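Local structure of glycosyl transferase (Staphylococcus aureus, 5TZJ) at residues M1-S12 with A82-S92. The protein is a family 2 glycosyl transferase, a class of enzymes built on a Rossmann-like GT-A domain, modelled here with bound uridine-diphosphate-N-acetylglucosamine. Numbering follows the deposited sequence.
Sequences MKFSVIVPTYNS and AEGEFVLFVDS. With UD1 (uridine-diphosphate-N-acetylglucosamine), chain C.
Ile-6 lies alongside Phe-89 where parallel strands 3-9 and 86-89 pair. Its CB is 3.7 Å from Phe-89 CD1, and CG2, anti to the backbone N, comes to 3.5 Å from the same ring carbon. The other branch runs out extended (chi2 171°), carrying CD1 to Phe-89 CE1 at 3.8 Å, Val-87 CG1 at 4.0 Å and Ala-82 CB at 4.2 Å. A branched chain suits this buried place: both arms press on the Phe-89 ring and CD1 also reaches Val-87 and Ala-82. The backbone is held by bonds such as Ile-6 N to Leu-88 O, 2.7 Å. At the strand's start Ser-4 OG accepts from Gly-84 N at 2.6 Å; this small hydroxyl, also bonded to Glu-34, fastens the turn after helix 72-81. Toward their C-terminal ends the strands and residues after 86-89 meet the ligand: Ser-92 N donates to its ribose O3B, nearly straight (169°), and Pro-8 O accepts from that hydroxyl. Asp-91 OD2 accepts from O3' of the N-acetylglucosamine ring, while OD1 salt-bridges Arg-75. In the Rossmann-like sheet strand 3-9 is flanked by 33-39 and 86-89, parallel to both; helix 72-81 packs on Ile-6 and Val-87, helix 16-24 on Val-5 and Val-90.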
loop_
_atom_site.group_PDB
_atom_site.type_symbol
_atom_site.label_atom_id
_atom_site.label_comp_id
_atom_site.label_asym_id
_atom_site.label_seq_id
_atom_site.Cartn_x
_atom_site.Cartn_y
_atom_site.Cartn_z
ATOM N N MET A 1 4.833 -26.465 6.747
ATOM C CA MET A 1 3.756 -25.922 5.925
ATOM C C MET A 1 4.250 -24.748 5.083
ATOM O O MET A 1 4.913 -23.850 5.599
ATOM C CB MET A 1 2.600 -25.479 6.796
ATOM C CG MET A 1 1.291 -25.575 6.069
ATOM S SD MET A 1 -0.105 -25.604 7.191
ATOM C CE MET A 1 0.559 -26.477 8.617
ATOM N N LYS A 2 3.916 -24.768 3.790
ATOM C CA LYS A 2 4.471 -23.781 2.870
ATOM C C LYS A 2 3.837 -22.414 3.079
ATOM O O LYS A 2 4.543 -21.413 3.255
ATOM C CB LYS A 2 4.288 -24.230 1.425
ATOM C CG LYS A 2 5.143 -23.391 0.430
ATOM C CD LYS A 2 6.626 -23.490 0.729
ATOM C CE LYS A 2 7.424 -23.594 -0.572
ATOM N NZ LYS A 2 8.876 -23.807 -0.334
ATOM N N PHE A 3 2.508 -22.346 3.082
ATOM C CA PHE A 3 1.828 -21.052 3.071
ATOM C C PHE A 3 0.854 -20.921 4.229
ATOM O O PHE A 3 0.252 -21.902 4.697
ATOM C CB PHE A 3 1.061 -20.840 1.754
ATOM C CG PHE A 3 1.944 -20.797 0.524
ATOM C CD1 PHE A 3 2.650 -19.625 0.191
ATOM C CD2 PHE A 3 2.044 -21.905 -0.317
ATOM C CE1 PHE A 3 3.458 -19.577 -0.952
ATOM C CE2 PHE A 3 2.839 -21.874 -1.465
ATOM C CZ PHE A 3 3.553 -20.728 -1.786
ATOM N N SER A 4 0.656 -19.689 4.677
ATOM C CA SER A 4 -0.496 -19.379 5.490
ATOM C C SER A 4 -1.250 -18.306 4.732
ATOM O O SER A 4 -0.694 -17.230 4.468
ATOM C CB SER A 4 -0.106 -18.904 6.891
ATOM O OG SER A 4 0.687 -19.851 7.573
ATOM N N VAL A 5 -2.481 -18.614 4.331
ATOM C CA VAL A 5 -3.332 -17.632 3.663
ATOM C C VAL A 5 -4.111 -16.871 4.731
ATOM O O VAL A 5 -4.924 -17.467 5.456
ATOM C CB VAL A 5 -4.282 -18.321 2.680
ATOM C CG1 VAL A 5 -5.127 -17.267 1.971
ATOM C CG2 VAL A 5 -3.457 -19.180 1.710
ATOM N N ILE A 6 -3.881 -15.567 4.841
ATOM C CA ILE A 6 -4.459 -14.796 5.946
ATOM C C ILE A 6 -5.615 -13.953 5.411
ATOM O O ILE A 6 -5.431 -13.134 4.502
ATOM C CB ILE A 6 -3.385 -13.940 6.640
ATOM C CG1 ILE A 6 -2.465 -14.862 7.468
ATOM C CG2 ILE A 6 -4.037 -12.797 7.470
ATOM C CD1 ILE A 6 -1.236 -14.195 8.043
ATOM N N VAL A 7 -6.791 -14.115 6.015
ATOM C CA VAL A 7 -8.050 -13.525 5.565
ATOM C C VAL A 7 -8.692 -12.798 6.731
ATOM O O VAL A 7 -9.231 -13.448 7.636
ATOM C CB VAL A 7 -9.025 -14.601 5.047
ATOM C CG1 VAL A 7 -10.333 -13.939 4.547
ATOM C CG2 VAL A 7 -8.355 -15.445 3.963
ATOM N N PRO A 8 -8.655 -11.471 6.774
ATOM C CA PRO A 8 -9.481 -10.760 7.766
ATOM C C PRO A 8 -10.906 -10.683 7.240
ATOM O O PRO A 8 -11.116 -10.376 6.067
ATOM C CB PRO A 8 -8.835 -9.367 7.848
ATOM C CG PRO A 8 -8.221 -9.135 6.346
ATOM C CD PRO A 8 -7.886 -10.605 5.886
ATOM N N THR A 9 -11.903 -10.955 8.089
ATOM C CA THR A 9 -13.291 -10.851 7.630
ATOM C C THR A 9 -14.091 -9.856 8.475
ATOM O O THR A 9 -13.822 -9.677 9.673
ATOM C CB THR A 9 -14.011 -12.219 7.660
ATOM O OG1 THR A 9 -14.076 -12.699 9.011
ATOM C CG2 THR A 9 -13.257 -13.251 6.800
ATOM N N TYR A 10 -15.108 -9.238 7.848
ATOM C CA TYR A 10 -16.004 -8.303 8.554
ATOM C C TYR A 10 -17.322 -8.228 7.789
ATOM O O TYR A 10 -17.389 -7.556 6.760
ATOM C CB TYR A 10 -15.413 -6.910 8.719
ATOM C CG TYR A 10 -16.348 -6.010 9.564
ATOM C CD1 TYR A 10 -16.970 -6.512 10.719
ATOM C CD2 TYR A 10 -16.644 -4.704 9.185
ATOM C CE1 TYR A 10 -17.816 -5.737 11.478
ATOM C CE2 TYR A 10 -17.506 -3.901 9.960
ATOM C CZ TYR A 10 -18.084 -4.433 11.095
ATOM O OH TYR A 10 -18.931 -3.680 11.871
ATOM N N ASN A 11 -18.362 -8.913 8.302
ATOM C CA ASN A 11 -19.674 -8.932 7.648
ATOM C C ASN A 11 -19.530 -9.282 6.163
ATOM O O ASN A 11 -20.095 -8.643 5.269
ATOM C CB ASN A 11 -20.396 -7.605 7.861
ATOM C CG ASN A 11 -20.847 -7.430 9.316
ATOM O OD1 ASN A 11 -21.051 -8.425 10.032
ATOM N ND2 ASN A 11 -21.013 -6.180 9.754
ATOM N N SER A 12 -18.778 -10.352 5.922
ATOM C CA SER A 12 -18.373 -10.795 4.597
ATOM C C SER A 12 -19.245 -11.923 4.073
ATOM O O SER A 12 -18.791 -12.698 3.226
ATOM C CB SER A 12 -16.915 -11.257 4.635
ATOM O OG SER A 12 -16.045 -10.252 5.105
ATOM N N ALA A 82 0.021 -17.782 12.417
ATOM C CA ALA A 82 0.458 -18.399 11.174
ATOM C C ALA A 82 1.706 -19.251 11.366
ATOM O O ALA A 82 2.695 -18.809 11.961
ATOM C CB ALA A 82 0.720 -17.299 10.145
ATOM N N GLU A 83 1.668 -20.458 10.800
ATOM C CA GLU A 83 2.779 -21.389 10.840
ATOM C C GLU A 83 3.423 -21.639 9.479
ATOM O O GLU A 83 4.423 -22.359 9.419
ATOM C CB GLU A 83 2.309 -22.718 11.441
ATOM C CG GLU A 83 2.128 -22.665 12.944
ATOM C CD GLU A 83 1.743 -24.018 13.542
ATOM O OE1 GLU A 83 0.541 -24.375 13.479
ATOM O OE2 GLU A 83 2.649 -24.719 14.058
ATOM N N GLY A 84 2.889 -21.079 8.387
ATOM C CA GLY A 84 3.477 -21.329 7.080
ATOM C C GLY A 84 4.825 -20.650 6.911
ATOM O O GLY A 84 5.133 -19.661 7.575
ATOM N N GLU A 85 5.667 -21.210 6.019
ATOM C CA GLU A 85 6.970 -20.584 5.765
ATOM C C GLU A 85 6.806 -19.192 5.138
ATOM O O GLU A 85 7.642 -18.306 5.361
ATOM C CB GLU A 85 7.839 -21.478 4.881
ATOM C CG GLU A 85 9.320 -21.066 4.858
ATOM C CD GLU A 85 10.226 -22.029 4.091
ATOM O OE1 GLU A 85 9.799 -22.578 3.047
ATOM O OE2 GLU A 85 11.378 -22.233 4.542
ATOM N N PHE A 86 5.722 -18.996 4.387
ATOM C CA PHE A 86 5.355 -17.756 3.726
ATOM C C PHE A 86 3.918 -17.405 4.076
ATOM O O PHE A 86 3.108 -18.306 4.313
ATOM C CB PHE A 86 5.498 -17.934 2.217
ATOM C CG PHE A 86 6.928 -17.985 1.769
ATOM C CD1 PHE A 86 7.613 -19.184 1.711
ATOM C CD2 PHE A 86 7.593 -16.820 1.451
ATOM C CE1 PHE A 86 8.933 -19.212 1.331
ATOM C CE2 PHE A 86 8.908 -16.842 1.071
ATOM C CZ PHE A 86 9.578 -18.040 1.010
ATOM N N VAL A 87 3.582 -16.104 4.067
ATOM C CA VAL A 87 2.186 -15.716 4.179
ATOM C C VAL A 87 1.702 -15.059 2.894
ATOM O O VAL A 87 2.448 -14.383 2.164
ATOM C CB VAL A 87 1.890 -14.803 5.387
ATOM C CG1 VAL A 87 2.248 -15.520 6.705
ATOM C CG2 VAL A 87 2.604 -13.478 5.282
ATOM N N LEU A 88 0.408 -15.253 2.633
ATOM C CA LEU A 88 -0.310 -14.547 1.577
ATOM C C LEU A 88 -1.546 -13.928 2.199
ATOM O O LEU A 88 -2.352 -14.642 2.800
ATOM C CB LEU A 88 -0.723 -15.484 0.449
ATOM C CG LEU A 88 -1.705 -14.917 -0.581
ATOM C CD1 LEU A 88 -1.134 -13.718 -1.356
ATOM C CD2 LEU A 88 -2.113 -16.079 -1.553
ATOM N N PHE A 89 -1.691 -12.616 2.054
ATOM C CA PHE A 89 -2.872 -11.912 2.529
ATOM C C PHE A 89 -3.897 -11.803 1.404
ATOM O O PHE A 89 -3.600 -11.286 0.326
ATOM C CB PHE A 89 -2.514 -10.510 3.039
ATOM C CG PHE A 89 -1.557 -10.509 4.191
ATOM C CD1 PHE A 89 -2.030 -10.660 5.527
ATOM C CD2 PHE A 89 -0.200 -10.433 3.970
ATOM C CE1 PHE A 89 -1.135 -10.668 6.593
ATOM C CE2 PHE A 89 0.702 -10.430 5.034
ATOM C CZ PHE A 89 0.232 -10.552 6.349
ATOM N N VAL A 90 -5.107 -12.282 1.655
ATOM C CA VAL A 90 -6.200 -12.138 0.701
ATOM C C VAL A 90 -7.384 -11.532 1.422
ATOM O O VAL A 90 -7.811 -12.056 2.461
ATOM C CB VAL A 90 -6.622 -13.482 0.093
ATOM C CG1 VAL A 90 -7.645 -13.210 -1.022
ATOM C CG2 VAL A 90 -5.409 -14.213 -0.387
ATOM N N ASP A 91 -7.960 -10.503 0.832
ATOM C CA ASP A 91 -9.134 -9.881 1.419
ATOM C C ASP A 91 -10.397 -10.664 1.110
ATOM O O ASP A 91 -10.485 -11.404 0.115
ATOM C CB ASP A 91 -9.268 -8.450 0.939
ATOM C CG ASP A 91 -8.184 -7.581 1.510
ATOM O OD1 ASP A 91 -7.575 -8.001 2.543
ATOM O OD2 ASP A 91 -7.965 -6.501 0.944
ATOM N N SER A 92 -11.375 -10.520 2.018
ATOM C CA SER A 92 -12.507 -11.434 2.062
ATOM C C SER A 92 -13.367 -11.374 0.804
ATOM O O SER A 92 -14.077 -12.341 0.503
ATOM C CB SER A 92 -13.346 -11.141 3.309
ATOM O OG SER A 92 -13.869 -9.830 3.270
HETATM C "C1'" UD1 C . -7.970 -2.135 -0.154
HETATM C "C2'" UD1 C . -6.753 -3.047 -0.061
HETATM C "C3'" UD1 C . -6.837 -3.735 1.260
HETATM C "C4'" UD1 C . -6.534 -2.703 2.290
HETATM C "C5'" UD1 C . -7.723 -1.742 2.343
HETATM C "C6'" UD1 C . -7.476 -0.647 3.339
HETATM C "C7'" UD1 C . -6.028 -3.637 -2.391
HETATM C "C8'" UD1 C . -5.367 -2.273 -2.486
HETATM N "N2'" UD1 C . -6.732 -4.015 -1.192
HETATM O "O1'" UD1 C . -9.074 -2.963 -0.178
HETATM O "O3'" UD1 C . -5.964 -4.898 1.338
HETATM O "O4'" UD1 C . -6.312 -3.321 3.543
HETATM O "O5'" UD1 C . -7.964 -1.151 0.998
HETATM O "O6'" UD1 C . -6.160 -0.170 3.202
HETATM O "O7'" UD1 C . -5.997 -4.394 -3.294
HETATM N N1 UD1 C . -11.934 -5.765 7.288
HETATM C C2 UD1 C . -11.732 -6.125 8.720
HETATM N N3 UD1 C . -12.246 -5.234 9.808
HETATM C C4 UD1 C . -12.934 -4.002 9.438
HETATM C C5 UD1 C . -13.111 -3.631 7.996
HETATM C C6 UD1 C . -12.599 -4.523 6.929
HETATM O O2 UD1 C . -11.175 -7.119 8.992
HETATM O O4 UD1 C . -13.343 -3.295 10.300
HETATM C C1B UD1 C . -11.373 -6.622 6.275
HETATM C C2B UD1 C . -12.363 -6.935 5.024
HETATM O "O2'" UD1 C . -13.283 -8.033 5.402
HETATM C C3B UD1 C . -11.535 -7.219 4.018
HETATM C C4B UD1 C . -10.252 -6.406 4.284
HETATM O O4B UD1 C . -10.325 -5.980 5.761
HETATM O O3B UD1 C . -11.108 -8.664 4.043
HETATM C C5B UD1 C . -10.124 -5.218 3.505
HETATM O O5B UD1 C . -11.220 -4.377 3.744
HETATM P PA UD1 C . -12.025 -3.830 2.411
HETATM O O1A UD1 C . -13.334 -3.203 2.817
HETATM O O2A UD1 C . -12.228 -4.968 1.427
HETATM O O3A UD1 C . -10.971 -2.715 1.757
HETATM P PB UD1 C . -10.613 -2.461 0.162
HETATM O O1B UD1 C . -11.541 -3.173 -0.797
HETATM O O2B UD1 C . -10.841 -0.961 0.066
HETATM O O HOH W 1 -5.733 -9.755 3.873
#